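Local coordinates for GTPase-activating protein GYP1 (Saccharomyces cerevisiae, PDB 1FKM) that stimulates GTP hydrolysis by Ypt/Rab GTPases such as YPT1 and YPT7 through its TBC domain, supplying catalytic arginine and glutamine fingers in trans, at residues 9-14 with 28-33; 42-47 with 142-147; 18-23 with 51-56; 35-40 with 149-154. All coordinates share one frame; numbering follows the deposited sequence.

Contact 1 of 4, residues 9-14 with 28-33; sequences SKFDNI and QISWNG
An apolar helix-to-helix contact, largely buried, joins Phe11, Lys10 and Ile14 on helix 4-15 to Ile29 and its neighbours where helix 23-30 runs into a type I turn, Ser30 to Gly33. Ile29 is at the centre of the contact. Its CG1 stands anti to the backbone N (chi1 -173°), which sends CD1 out to Phe11 CE1 at 3.4 Å, while CG2 settles over one face of the Phe11 ring in a CH-pi contact, 4.1 Å from the centroid and 28° off the normal. The same CG2 receives Ile14 CD1 at 3.9 Å, the two isoleucine side chains running antiparallel, side by side. On the other side of Ile29 CD1 lies the aliphatic end of Lys10, with CE 3.8 Å from that methyl. Around the rest of the ring, Ser30 OG sits at the edge, 3.6 Å from Phe11 CE2, and Gly33 O comes obliquely to CZ. Both oxygens have their polar partners elsewhere: Ser30 OG bonds Leu26 O one turn back, and Gly33 O is held by Arg7. Ile34 and Pro35 also pack on Phe11. The two helices are therefore fitted here by hydrocarbon shape and aromatic-face contact, with the polar bonds made around the junction.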
# COMPACT_ATOMS: atom_id res chain seq x y z
N SER A 9 -5.89 22.91 -8.47
CA SER A 9 -5.12 23.89 -9.23
C SER A 9 -3.67 23.97 -8.74
O SER A 9 -2.76 24.12 -9.54
CB SER A 9 -5.77 25.27 -9.13
OG SER A 9 -5.02 26.23 -9.85
N LYS A 10 -3.47 23.90 -7.43
CA LYS A 10 -2.13 23.96 -6.86
C LYS A 10 -1.30 22.79 -7.39
O LYS A 10 -0.13 22.96 -7.74
CB LYS A 10 -2.18 23.91 -5.33
CG LYS A 10 -2.87 25.11 -4.70
CD LYS A 10 -2.84 25.02 -3.18
CE LYS A 10 -1.41 25.06 -2.65
NZ LYS A 10 -1.36 24.92 -1.17
N PHE A 11 -1.89 21.61 -7.44
CA PHE A 11 -1.17 20.45 -7.95
C PHE A 11 -0.92 20.63 -9.45
O PHE A 11 0.14 20.28 -9.95
CB PHE A 11 -1.96 19.16 -7.70
CG PHE A 11 -1.77 18.59 -6.32
CD1 PHE A 11 -2.48 19.10 -5.24
CD2 PHE A 11 -0.88 17.54 -6.11
CE1 PHE A 11 -2.30 18.57 -3.96
CE2 PHE A 11 -0.69 17.01 -4.84
CZ PHE A 11 -1.40 17.52 -3.76
N ASP A 12 -1.90 21.18 -10.16
CA ASP A 12 -1.76 21.39 -11.60
C ASP A 12 -0.52 22.23 -11.94
O ASP A 12 0.23 21.88 -12.85
CB ASP A 12 -3.00 22.09 -12.18
CG ASP A 12 -4.19 21.16 -12.31
OD1 ASP A 12 -4.01 20.03 -12.82
OD2 ASP A 12 -5.31 21.55 -11.92
N ASN A 13 -0.32 23.32 -11.22
CA ASN A 13 0.83 24.18 -11.48
C ASN A 13 2.16 23.55 -11.09
O ASN A 13 3.21 23.97 -11.56
CB ASN A 13 0.65 25.54 -10.79
CG ASN A 13 -0.44 26.37 -11.43
OD1 ASN A 13 -0.51 26.48 -12.66
ND2 ASN A 13 -1.30 26.97 -10.62
N ILE A 14 2.11 22.54 -10.23
CA ILE A 14 3.33 21.85 -9.83
C ILE A 14 3.64 20.79 -10.88
O ILE A 14 4.79 20.56 -11.24
CB ILE A 14 3.17 21.15 -8.45
CG1 ILE A 14 3.11 22.20 -7.34
CG2 ILE A 14 4.32 20.17 -8.21
CD1 ILE A 14 2.90 21.61 -5.95
N GLN A 28 5.90 18.08 -0.24
CA GLN A 28 5.37 18.98 0.77
C GLN A 28 3.85 19.07 0.77
O GLN A 28 3.21 18.94 1.82
CB GLN A 28 5.97 20.38 0.57
CG GLN A 28 5.35 21.45 1.45
CD GLN A 28 5.97 22.81 1.21
OE1 GLN A 28 5.92 23.34 0.09
NE2 GLN A 28 6.55 23.39 2.25
N ILE A 29 3.25 19.30 -0.40
CA ILE A 29 1.81 19.41 -0.48
C ILE A 29 1.10 18.06 -0.42
O ILE A 29 0.02 17.95 0.16
CB ILE A 29 1.38 20.17 -1.77
CG1 ILE A 29 -0.13 20.42 -1.74
CG2 ILE A 29 1.76 19.36 -3.01
CD1 ILE A 29 -0.63 21.34 -2.84
N SER A 30 1.71 17.03 -1.00
CA SER A 30 1.12 15.69 -1.02
C SER A 30 0.96 15.07 0.36
O SER A 30 0.10 14.22 0.56
CB SER A 30 1.94 14.75 -1.90
OG SER A 30 1.92 15.16 -3.26
N TRP A 31 1.80 15.48 1.31
CA TRP A 31 1.75 14.94 2.66
C TRP A 31 0.36 15.10 3.25
O TRP A 31 -0.13 14.23 3.99
CB TRP A 31 2.76 15.67 3.56
CG TRP A 31 3.37 14.83 4.65
CD1 TRP A 31 4.59 14.21 4.62
CD2 TRP A 31 2.79 14.49 5.92
NE1 TRP A 31 4.80 13.52 5.79
CE2 TRP A 31 3.72 13.68 6.60
CE3 TRP A 31 1.58 14.81 6.55
CZ2 TRP A 31 3.47 13.17 7.89
CZ3 TRP A 31 1.33 14.30 7.83
CH2 TRP A 31 2.28 13.48 8.48
N ASN A 32 -0.30 16.20 2.89
CA ASN A 32 -1.63 16.50 3.41
C ASN A 32 -2.78 15.98 2.55
O ASN A 32 -3.91 16.40 2.73
CB ASN A 32 -1.77 18.01 3.59
CG ASN A 32 -0.65 18.60 4.43
OD1 ASN A 32 -0.35 18.11 5.52
ND2 ASN A 32 -0.02 19.65 3.92
N GLY A 33 -2.48 15.07 1.63
CA GLY A 33 -3.53 14.52 0.79
C GLY A 33 -3.43 14.94 -0.66
O GLY A 33 -3.14 16.09 -0.98

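Contact 2 of 4, residues 42-47 with 142-147; sequences VWKLLI and ETFLTE
Lys44 of helix 39-46 lies across the Phe144 ring of helix 133-145, in a buried helix-to-helix contact of the all-helical TBC domain. At CB, chi1 of -64° sets CG beside the backbone N, and from there the chain is extended to NZ. CG approaches the rim of the ring, 3.7 Å from Phe144 CZ, and CE then sits over its centre in a CH-pi contact, 3.7 Å from the centroid and 6° off the normal. NZ stays above the same ring as a cation-pi partner, 4.7 Å from the centroid. Beyond the aromatic the ammonium turns to anions: it forms a long salt bridge to Glu147 OE1 at 3.5 Å, and a second salt bridge to Asp177 of helix 168-186. Water 1 accepts from NZ and donates to both Glu147 OE1 and Phe144 O, and water 2 links NZ to Glu147 OE2, so the Lys44-Glu147 pair is bridged twice by water. The two acids and the ring face would be expected to favour the charged lysine.

Beside this, Trp43 and Thr143 cross at about a right angle. Thr143 CG2 covers one face of the indole, 4.1 Å from the centroid of the six-membered ring, while OG1 lies 3.5 Å from Trp43 CH2 and bonds Pro139 O. Trp43 NE1 is hydrogen-bonded to Asp255 OD1 on helix 247-261, and Trp43 CB lies at the edge of the Phe144 ring, 4.1 Å from CE1. Within 142-147, Thr146 OG1 turns back and donates to Thr143 O at 2.6 Å, in the carbonyl plane.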
# COMPACT_ATOMS: atom_id res chain seq x y z
N VAL A 42 0.92 11.52 -9.42
CA VAL A 42 1.69 11.85 -8.22
C VAL A 42 2.25 10.63 -7.50
O VAL A 42 3.38 10.67 -7.04
CB VAL A 42 0.85 12.71 -7.25
CG1 VAL A 42 1.67 13.04 -6.00
CG2 VAL A 42 0.42 14.00 -7.94
N TRP A 43 1.46 9.56 -7.39
CA TRP A 43 1.97 8.36 -6.74
C TRP A 43 3.17 7.80 -7.51
O TRP A 43 4.15 7.36 -6.91
CB TRP A 43 0.87 7.30 -6.65
CG TRP A 43 -0.02 7.44 -5.46
CD1 TRP A 43 -0.34 8.60 -4.79
CD2 TRP A 43 -0.77 6.39 -4.82
NE1 TRP A 43 -1.24 8.33 -3.78
CE2 TRP A 43 -1.52 6.98 -3.78
CE3 TRP A 43 -0.88 5.01 -5.04
CZ2 TRP A 43 -2.37 6.24 -2.96
CZ3 TRP A 43 -1.73 4.27 -4.22
CH2 TRP A 43 -2.46 4.89 -3.19
N LYS A 44 3.08 7.79 -8.83
CA LYS A 44 4.18 7.27 -9.65
C LYS A 44 5.43 8.14 -9.51
O LYS A 44 6.55 7.63 -9.52
CB LYS A 44 3.75 7.17 -11.11
CG LYS A 44 2.63 6.15 -11.32
CD LYS A 44 2.15 6.12 -12.77
CE LYS A 44 0.87 5.29 -12.90
NZ LYS A 44 0.31 5.34 -14.28
N LEU A 45 5.24 9.45 -9.37
CA LEU A 45 6.37 10.35 -9.20
C LEU A 45 7.00 10.19 -7.81
O LEU A 45 8.22 10.10 -7.69
CB LEU A 45 5.94 11.81 -9.38
CG LEU A 45 5.61 12.29 -10.80
CD1 LEU A 45 4.89 13.64 -10.74
CD2 LEU A 45 6.91 12.40 -11.61
N LEU A 46 6.17 10.12 -6.78
CA LEU A 46 6.69 10.00 -5.42
C LEU A 46 7.41 8.69 -5.12
O LEU A 46 8.37 8.66 -4.36
CB LEU A 46 5.56 10.19 -4.40
CG LEU A 46 4.94 11.59 -4.37
CD1 LEU A 46 3.73 11.60 -3.42
CD2 LEU A 46 5.99 12.61 -3.93
N ILE A 47 6.95 7.59 -5.72
CA ILE A 47 7.56 6.30 -5.47
C ILE A 47 8.83 6.08 -6.30
O ILE A 47 9.53 5.08 -6.13
CB ILE A 47 6.55 5.14 -5.71
CG1 ILE A 47 7.01 3.89 -4.96
CG2 ILE A 47 6.41 4.86 -7.21
CD1 ILE A 47 6.00 2.77 -4.98
N GLU A 142 -5.84 -0.32 -7.99
CA GLU A 142 -7.08 0.44 -7.97
C GLU A 142 -6.88 1.93 -8.28
O GLU A 142 -7.62 2.50 -9.06
CB GLU A 142 -7.74 0.26 -6.60
CG GLU A 142 -9.00 1.05 -6.39
CD GLU A 142 -9.76 0.59 -5.16
OE1 GLU A 142 -9.65 -0.61 -4.80
OE2 GLU A 142 -10.47 1.42 -4.58
N THR A 143 -5.87 2.54 -7.67
CA THR A 143 -5.59 3.95 -7.92
C THR A 143 -5.15 4.20 -9.37
O THR A 143 -5.60 5.15 -10.02
CB THR A 143 -4.50 4.47 -6.97
OG1 THR A 143 -4.98 4.36 -5.62
CG2 THR A 143 -4.17 5.93 -7.26
N PHE A 144 -4.28 3.34 -9.90
CA PHE A 144 -3.83 3.52 -11.27
C PHE A 144 -4.98 3.29 -12.26
O PHE A 144 -4.99 3.84 -13.36
CB PHE A 144 -2.67 2.57 -11.56
CG PHE A 144 -1.42 2.91 -10.80
CD1 PHE A 144 -1.35 4.09 -10.05
CD2 PHE A 144 -0.32 2.06 -10.81
CE1 PHE A 144 -0.20 4.41 -9.33
CE2 PHE A 144 0.82 2.37 -10.10
CZ PHE A 144 0.89 3.55 -9.36
N LEU A 145 -5.95 2.47 -11.86
CA LEU A 145 -7.11 2.19 -12.70
C LEU A 145 -7.94 3.45 -12.90
O LEU A 145 -8.53 3.63 -13.96
CB LEU A 145 -8.02 1.14 -12.04
CG LEU A 145 -8.15 -0.29 -12.56
CD1 LEU A 145 -9.21 -1.00 -11.72
CD2 LEU A 145 -8.55 -0.29 -14.03
N THR A 146 -8.00 4.32 -11.89
CA THR A 146 -8.82 5.52 -11.99
C THR A 146 -8.40 6.45 -13.12
O THR A 146 -9.21 7.24 -13.59
CB THR A 146 -8.86 6.34 -10.66
OG1 THR A 146 -7.56 6.85 -10.35
CG2 THR A 146 -9.35 5.45 -9.51
N GLU A 147 -7.15 6.36 -13.54
CA GLU A 147 -6.67 7.21 -14.62
C GLU A 147 -7.35 6.88 -15.95
O GLU A 147 -7.34 7.70 -16.87
CB GLU A 147 -5.16 7.05 -14.79
CG GLU A 147 -4.51 8.16 -15.59
CD GLU A 147 -3.01 8.04 -15.68
OE1 GLU A 147 -2.50 6.90 -15.68
OE2 GLU A 147 -2.33 9.08 -15.75
O HOH W 1 -2.54 4.62 -14.40
O HOH W 2 0.13 8.08 -14.93

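Contact 3 of 4, residues 18-23 with 51-56; sequences KTIINQ and PVNTKR
The flat groups in this contact are two peptide carbonyls, those of Thr19 and Val52, each taken by donors of the facing segment in a different way. Thr19 O takes two donors from one residue: Thr54 N arrives nearly along the C=O axis at 2.9 Å, and Thr54 OG1 comes in the carbonyl plane on a lone pair (119°, 2.8 Å). The hydroxyl can join because chi1 of 60° sets OG1 between its own backbone N and carbonyl carbon, near the N-H that binds the same oxygen. At the Val52 carbonyl, Ile21 N approaches from above the plane, 38° out of it, at 2.9 Å from Val52 O, and Ile20 CA adds a CA-H...O contact to the same oxygen.

These bonds flank Ile20 and Asn53, the non-hydrogen-bonded pair of a single antiparallel bridge between two loops, one leading into helix 23-30 and the other into helix 57-74. The Asn53 amide serves its own segment: OD1 accepts from Lys55 N at 3.0 Å, an Asx turn shortly before helix 57-74. Apolar groups pack beside the bridge, with Ile21 CB 4.3 Å from Val52 CB and Ile20 CG2 at the same distance from Val52 CG2. At the surface the Thr19 methyl meets the Lys55 chain, though the 3.3 Å between Thr19 CG2 and Lys55 CD is doubtful. Ile21 also packs on Leu45 of helix 39-46. Backbone bonds thus carry this surface contact, whereas the Gln23 side chain nearby is poorly served: OE1 is buried with no partner in the model, and NE2 bonds only weakly to Leu45 O.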
# COMPACT_ATOMS: atom_id res chain seq x y z
N LYS A 18 6.06 22.70 -16.59
CA LYS A 18 7.19 23.02 -15.71
C LYS A 18 8.48 22.33 -16.18
O LYS A 18 9.57 22.62 -15.69
CB LYS A 18 6.86 22.60 -14.27
CG LYS A 18 7.52 23.44 -13.18
CD LYS A 18 9.03 23.23 -13.11
CE LYS A 18 9.65 24.01 -11.96
NZ LYS A 18 9.16 23.52 -10.64
N THR A 19 8.34 21.42 -17.14
CA THR A 19 9.47 20.66 -17.69
C THR A 19 10.03 19.66 -16.67
O THR A 19 9.89 18.45 -16.85
CB THR A 19 10.60 21.58 -18.17
OG1 THR A 19 10.09 22.51 -19.13
CG2 THR A 19 11.70 20.76 -18.83
N ILE A 20 10.65 20.17 -15.61
CA ILE A 20 11.20 19.30 -14.57
C ILE A 20 10.40 19.52 -13.29
O ILE A 20 10.47 20.58 -12.68
CB ILE A 20 12.68 19.61 -14.27
CG1 ILE A 20 13.52 19.45 -15.54
CG2 ILE A 20 13.19 18.66 -13.19
CD1 ILE A 20 14.99 19.75 -15.35
N ILE A 21 9.63 18.51 -12.90
CA ILE A 21 8.79 18.61 -11.71
C ILE A 21 9.62 18.69 -10.43
O ILE A 21 10.54 17.90 -10.22
CB ILE A 21 7.82 17.41 -11.63
CG1 ILE A 21 6.93 17.40 -12.87
CG2 ILE A 21 6.96 17.50 -10.36
CD1 ILE A 21 6.01 16.21 -12.98
N ASN A 22 9.28 19.65 -9.57
CA ASN A 22 9.99 19.84 -8.30
C ASN A 22 9.50 18.86 -7.23
O ASN A 22 8.48 19.09 -6.58
CB ASN A 22 9.80 21.28 -7.80
CG ASN A 22 10.61 21.57 -6.56
OD1 ASN A 22 10.47 20.89 -5.54
ND2 ASN A 22 11.47 22.58 -6.63
N GLN A 23 10.26 17.79 -7.04
CA GLN A 23 9.95 16.73 -6.07
C GLN A 23 9.69 17.28 -4.67
O GLN A 23 8.80 16.80 -3.96
CB GLN A 23 11.11 15.73 -6.02
CG GLN A 23 10.84 14.47 -5.21
CD GLN A 23 9.94 13.49 -5.95
OE1 GLN A 23 8.83 13.83 -6.35
NE2 GLN A 23 10.41 12.26 -6.12
N PRO A 51 9.72 9.47 -14.13
CA PRO A 51 10.79 10.46 -13.98
C PRO A 51 10.25 11.88 -13.83
O PRO A 51 9.24 12.22 -14.44
CB PRO A 51 11.63 10.26 -15.25
CG PRO A 51 10.65 9.73 -16.25
CD PRO A 51 9.82 8.77 -15.43
N VAL A 52 10.91 12.70 -13.02
CA VAL A 52 10.45 14.07 -12.82
C VAL A 52 10.66 14.93 -14.07
O VAL A 52 9.98 15.94 -14.24
CB VAL A 52 11.14 14.73 -11.61
CG1 VAL A 52 10.69 14.03 -10.33
CG2 VAL A 52 12.66 14.65 -11.75
N ASN A 53 11.60 14.55 -14.92
CA ASN A 53 11.83 15.29 -16.16
C ASN A 53 10.76 14.81 -17.14
O ASN A 53 10.85 13.70 -17.66
CB ASN A 53 13.22 14.97 -16.73
CG ASN A 53 13.56 15.81 -17.95
OD1 ASN A 53 12.67 16.21 -18.71
ND2 ASN A 53 14.85 16.06 -18.16
N THR A 54 9.75 15.64 -17.37
CA THR A 54 8.65 15.28 -18.26
C THR A 54 9.06 14.84 -19.66
O THR A 54 8.39 14.02 -20.28
CB THR A 54 7.63 16.44 -18.38
OG1 THR A 54 8.28 17.60 -18.93
CG2 THR A 54 7.06 16.79 -17.02
N LYS A 55 10.17 15.38 -20.16
CA LYS A 55 10.64 15.03 -21.49
C LYS A 55 11.12 13.58 -21.58
O LYS A 55 11.28 13.05 -22.68
CB LYS A 55 11.78 15.96 -21.92
CG LYS A 55 11.39 17.42 -22.00
CD LYS A 55 12.16 18.24 -20.98
CE LYS A 55 13.66 18.16 -21.22
NZ LYS A 55 14.42 18.89 -20.17
N ARG A 56 11.35 12.95 -20.44
CA ARG A 56 11.83 11.57 -20.40
C ARG A 56 10.75 10.54 -20.06
O ARG A 56 10.99 9.33 -20.11
CB ARG A 56 12.97 11.43 -19.39
CG ARG A 56 14.20 12.25 -19.74
CD ARG A 56 15.32 12.04 -18.73
NE ARG A 56 16.54 12.70 -19.18
CZ ARG A 56 17.70 12.64 -18.53
NH1 ARG A 56 17.81 11.95 -17.40
NH2 ARG A 56 18.76 13.27 -19.03

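Contact 4 of 4, residues 35-40 with 149-154; sequences PKIHRP and LPPSQI
Ile154 drops between Lys36 and Ile37, and the rotamers of these three side chains decide which branch meets which. With Ile154 CG1 beside the backbone N (chi1 -69°), CG2 faces Lys36, 3.8 Å from CD, while the longer arm carries CD1 to the backbone of Ile37, 4.1 Å from its CA. Lys36 starts from the crowded position between its backbone N and carbonyl carbon (chi1 60°). Its chain then runs straight as far as CE, laying the methylenes obliquely across Ile154. The straight part carries CE to 4.5 Å from Pro151 O, a loose approach at the rim; the bend at the last torsion affects only NZ. The side chain also touches Asp155.

Ile37 is extended throughout, with CG1 opposite the backbone N (chi1 -171°). That stretch delivers CD1 to the ring of Pro151, 4.0 Å from CG and 4.1 Å from CB. The other branch, CG2, turns back toward its neighbour and lies over one face of the His38 imidazole, toward the rim. His38 NE2 in turn bonds Asp12 OD1 on helix 4-15, while Ile154 is also packed against Thr146.

The closest contacts are all between carbons, and the contact is partly buried, with Ile154 buried and Lys36, Ile37 and Pro151 exposed. It sets the 3-10 segment that begins at 151, in the loop after helix 133-145, against residues 36-37, just ahead of helix 39-46, joining two neighbouring parts of the all-helical TBC domain of this Rab GAP.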
# COMPACT_ATOMS: atom_id res chain seq x y z
N PRO A 35 -5.44 15.18 -4.38
CA PRO A 35 -6.75 15.17 -5.04
C PRO A 35 -6.83 13.87 -5.85
O PRO A 35 -5.87 13.50 -6.52
CB PRO A 35 -6.68 16.40 -5.94
CG PRO A 35 -5.82 17.34 -5.14
CD PRO A 35 -4.72 16.44 -4.65
N LYS A 36 -7.97 13.19 -5.80
CA LYS A 36 -8.11 11.93 -6.52
C LYS A 36 -7.71 11.97 -7.99
O LYS A 36 -7.09 11.03 -8.49
CB LYS A 36 -9.54 11.38 -6.37
CG LYS A 36 -10.64 12.27 -6.91
CD LYS A 36 -11.99 11.58 -6.81
CE LYS A 36 -13.13 12.44 -7.33
NZ LYS A 36 -13.33 13.66 -6.49
N ILE A 37 -8.04 13.04 -8.69
CA ILE A 37 -7.68 13.11 -10.11
C ILE A 37 -6.16 13.10 -10.34
O ILE A 37 -5.69 12.68 -11.40
CB ILE A 37 -8.30 14.36 -10.78
CG1 ILE A 37 -8.10 14.28 -12.29
CG2 ILE A 37 -7.68 15.64 -10.22
CD1 ILE A 37 -8.78 15.40 -13.06
N HIS A 38 -5.39 13.53 -9.35
CA HIS A 38 -3.93 13.57 -9.48
C HIS A 38 -3.18 12.38 -8.92
O HIS A 38 -1.99 12.22 -9.20
CB HIS A 38 -3.38 14.84 -8.81
CG HIS A 38 -3.61 16.08 -9.60
ND1 HIS A 38 -4.31 17.16 -9.10
CD2 HIS A 38 -3.25 16.42 -10.86
CE1 HIS A 38 -4.37 18.11 -10.02
NE2 HIS A 38 -3.74 17.69 -11.10
N ARG A 39 -3.84 11.53 -8.15
CA ARG A 39 -3.14 10.39 -7.56
C ARG A 39 -2.31 9.51 -8.49
O ARG A 39 -1.17 9.19 -8.18
CB ARG A 39 -4.09 9.52 -6.75
CG ARG A 39 -4.43 10.11 -5.40
CD ARG A 39 -4.93 9.05 -4.42
NE ARG A 39 -5.17 9.62 -3.10
CZ ARG A 39 -6.37 9.95 -2.63
NH1 ARG A 39 -7.46 9.78 -3.36
NH2 ARG A 39 -6.47 10.47 -1.41
N PRO A 40 -2.87 9.08 -9.64
CA PRO A 40 -2.08 8.23 -10.53
C PRO A 40 -0.69 8.80 -10.81
O PRO A 40 0.32 8.15 -10.51
CB PRO A 40 -2.94 8.16 -11.78
CG PRO A 40 -4.33 8.20 -11.21
CD PRO A 40 -4.22 9.31 -10.19
N LEU A 149 -10.63 6.10 -16.23
CA LEU A 149 -12.04 6.43 -16.11
C LEU A 149 -12.21 7.94 -16.22
O LEU A 149 -11.27 8.69 -15.98
CB LEU A 149 -12.58 6.01 -14.74
CG LEU A 149 -12.88 4.54 -14.45
CD1 LEU A 149 -13.17 4.37 -12.97
CD2 LEU A 149 -14.07 4.10 -15.28
N PRO A 150 -13.42 8.40 -16.60
CA PRO A 150 -13.64 9.84 -16.69
C PRO A 150 -13.49 10.35 -15.25
O PRO A 150 -13.90 9.66 -14.31
CB PRO A 150 -15.09 9.94 -17.18
CG PRO A 150 -15.26 8.68 -17.98
CD PRO A 150 -14.58 7.65 -17.11
N PRO A 151 -12.90 11.54 -15.05
CA PRO A 151 -12.74 12.05 -13.69
C PRO A 151 -14.02 11.99 -12.86
O PRO A 151 -13.99 11.72 -11.66
CB PRO A 151 -12.28 13.49 -13.92
CG PRO A 151 -11.47 13.36 -15.18
CD PRO A 151 -12.34 12.48 -16.04
N SER A 152 -15.16 12.23 -13.51
CA SER A 152 -16.44 12.22 -12.83
C SER A 152 -16.92 10.83 -12.41
O SER A 152 -17.94 10.71 -11.73
CB SER A 152 -17.50 12.88 -13.72
OG SER A 152 -17.43 12.39 -15.06
N GLN A 153 -16.18 9.79 -12.78
CA GLN A 153 -16.57 8.43 -12.41
C GLN A 153 -15.55 7.70 -11.54
O GLN A 153 -15.67 6.50 -11.30
CB GLN A 153 -16.84 7.59 -13.67
CG GLN A 153 -18.06 8.04 -14.46
CD GLN A 153 -18.28 7.19 -15.70
OE1 GLN A 153 -18.26 5.96 -15.64
NE2 GLN A 153 -18.49 7.84 -16.84
N ILE A 154 -14.54 8.42 -11.06
CA ILE A 154 -13.50 7.81 -10.23
C ILE A 154 -14.06 7.13 -8.98
O ILE A 154 -13.54 6.11 -8.55
CB ILE A 154 -12.44 8.87 -9.83
CG1 ILE A 154 -11.64 9.27 -11.07
CG2 ILE A 154 -11.52 8.31 -8.76
CD1 ILE A 154 -10.60 10.34 -10.82

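From the N terminus, contact 1 closes first, folding helix 23-30 back on helix 4-15. Contact 3 opens inside that loop, at 18-23, and closes beyond it at 51-56, so the two cross. Contacts 4 and 2 open in turn at 35-40 and 42-47, leading into and along helix 39-46, before contact 3 has closed, and so cross it as well. Their long loops run to the region of helix 133-145: contact 2 closes first, at 142-147, nested within contact 4, which closes at 149-154. Helix 39-46 is the hub. Val42 packs on Ser30 and Phe11, Leu45 on Ile21, and Pro40 on Thr146, tying the N-terminal helices to the domain interior.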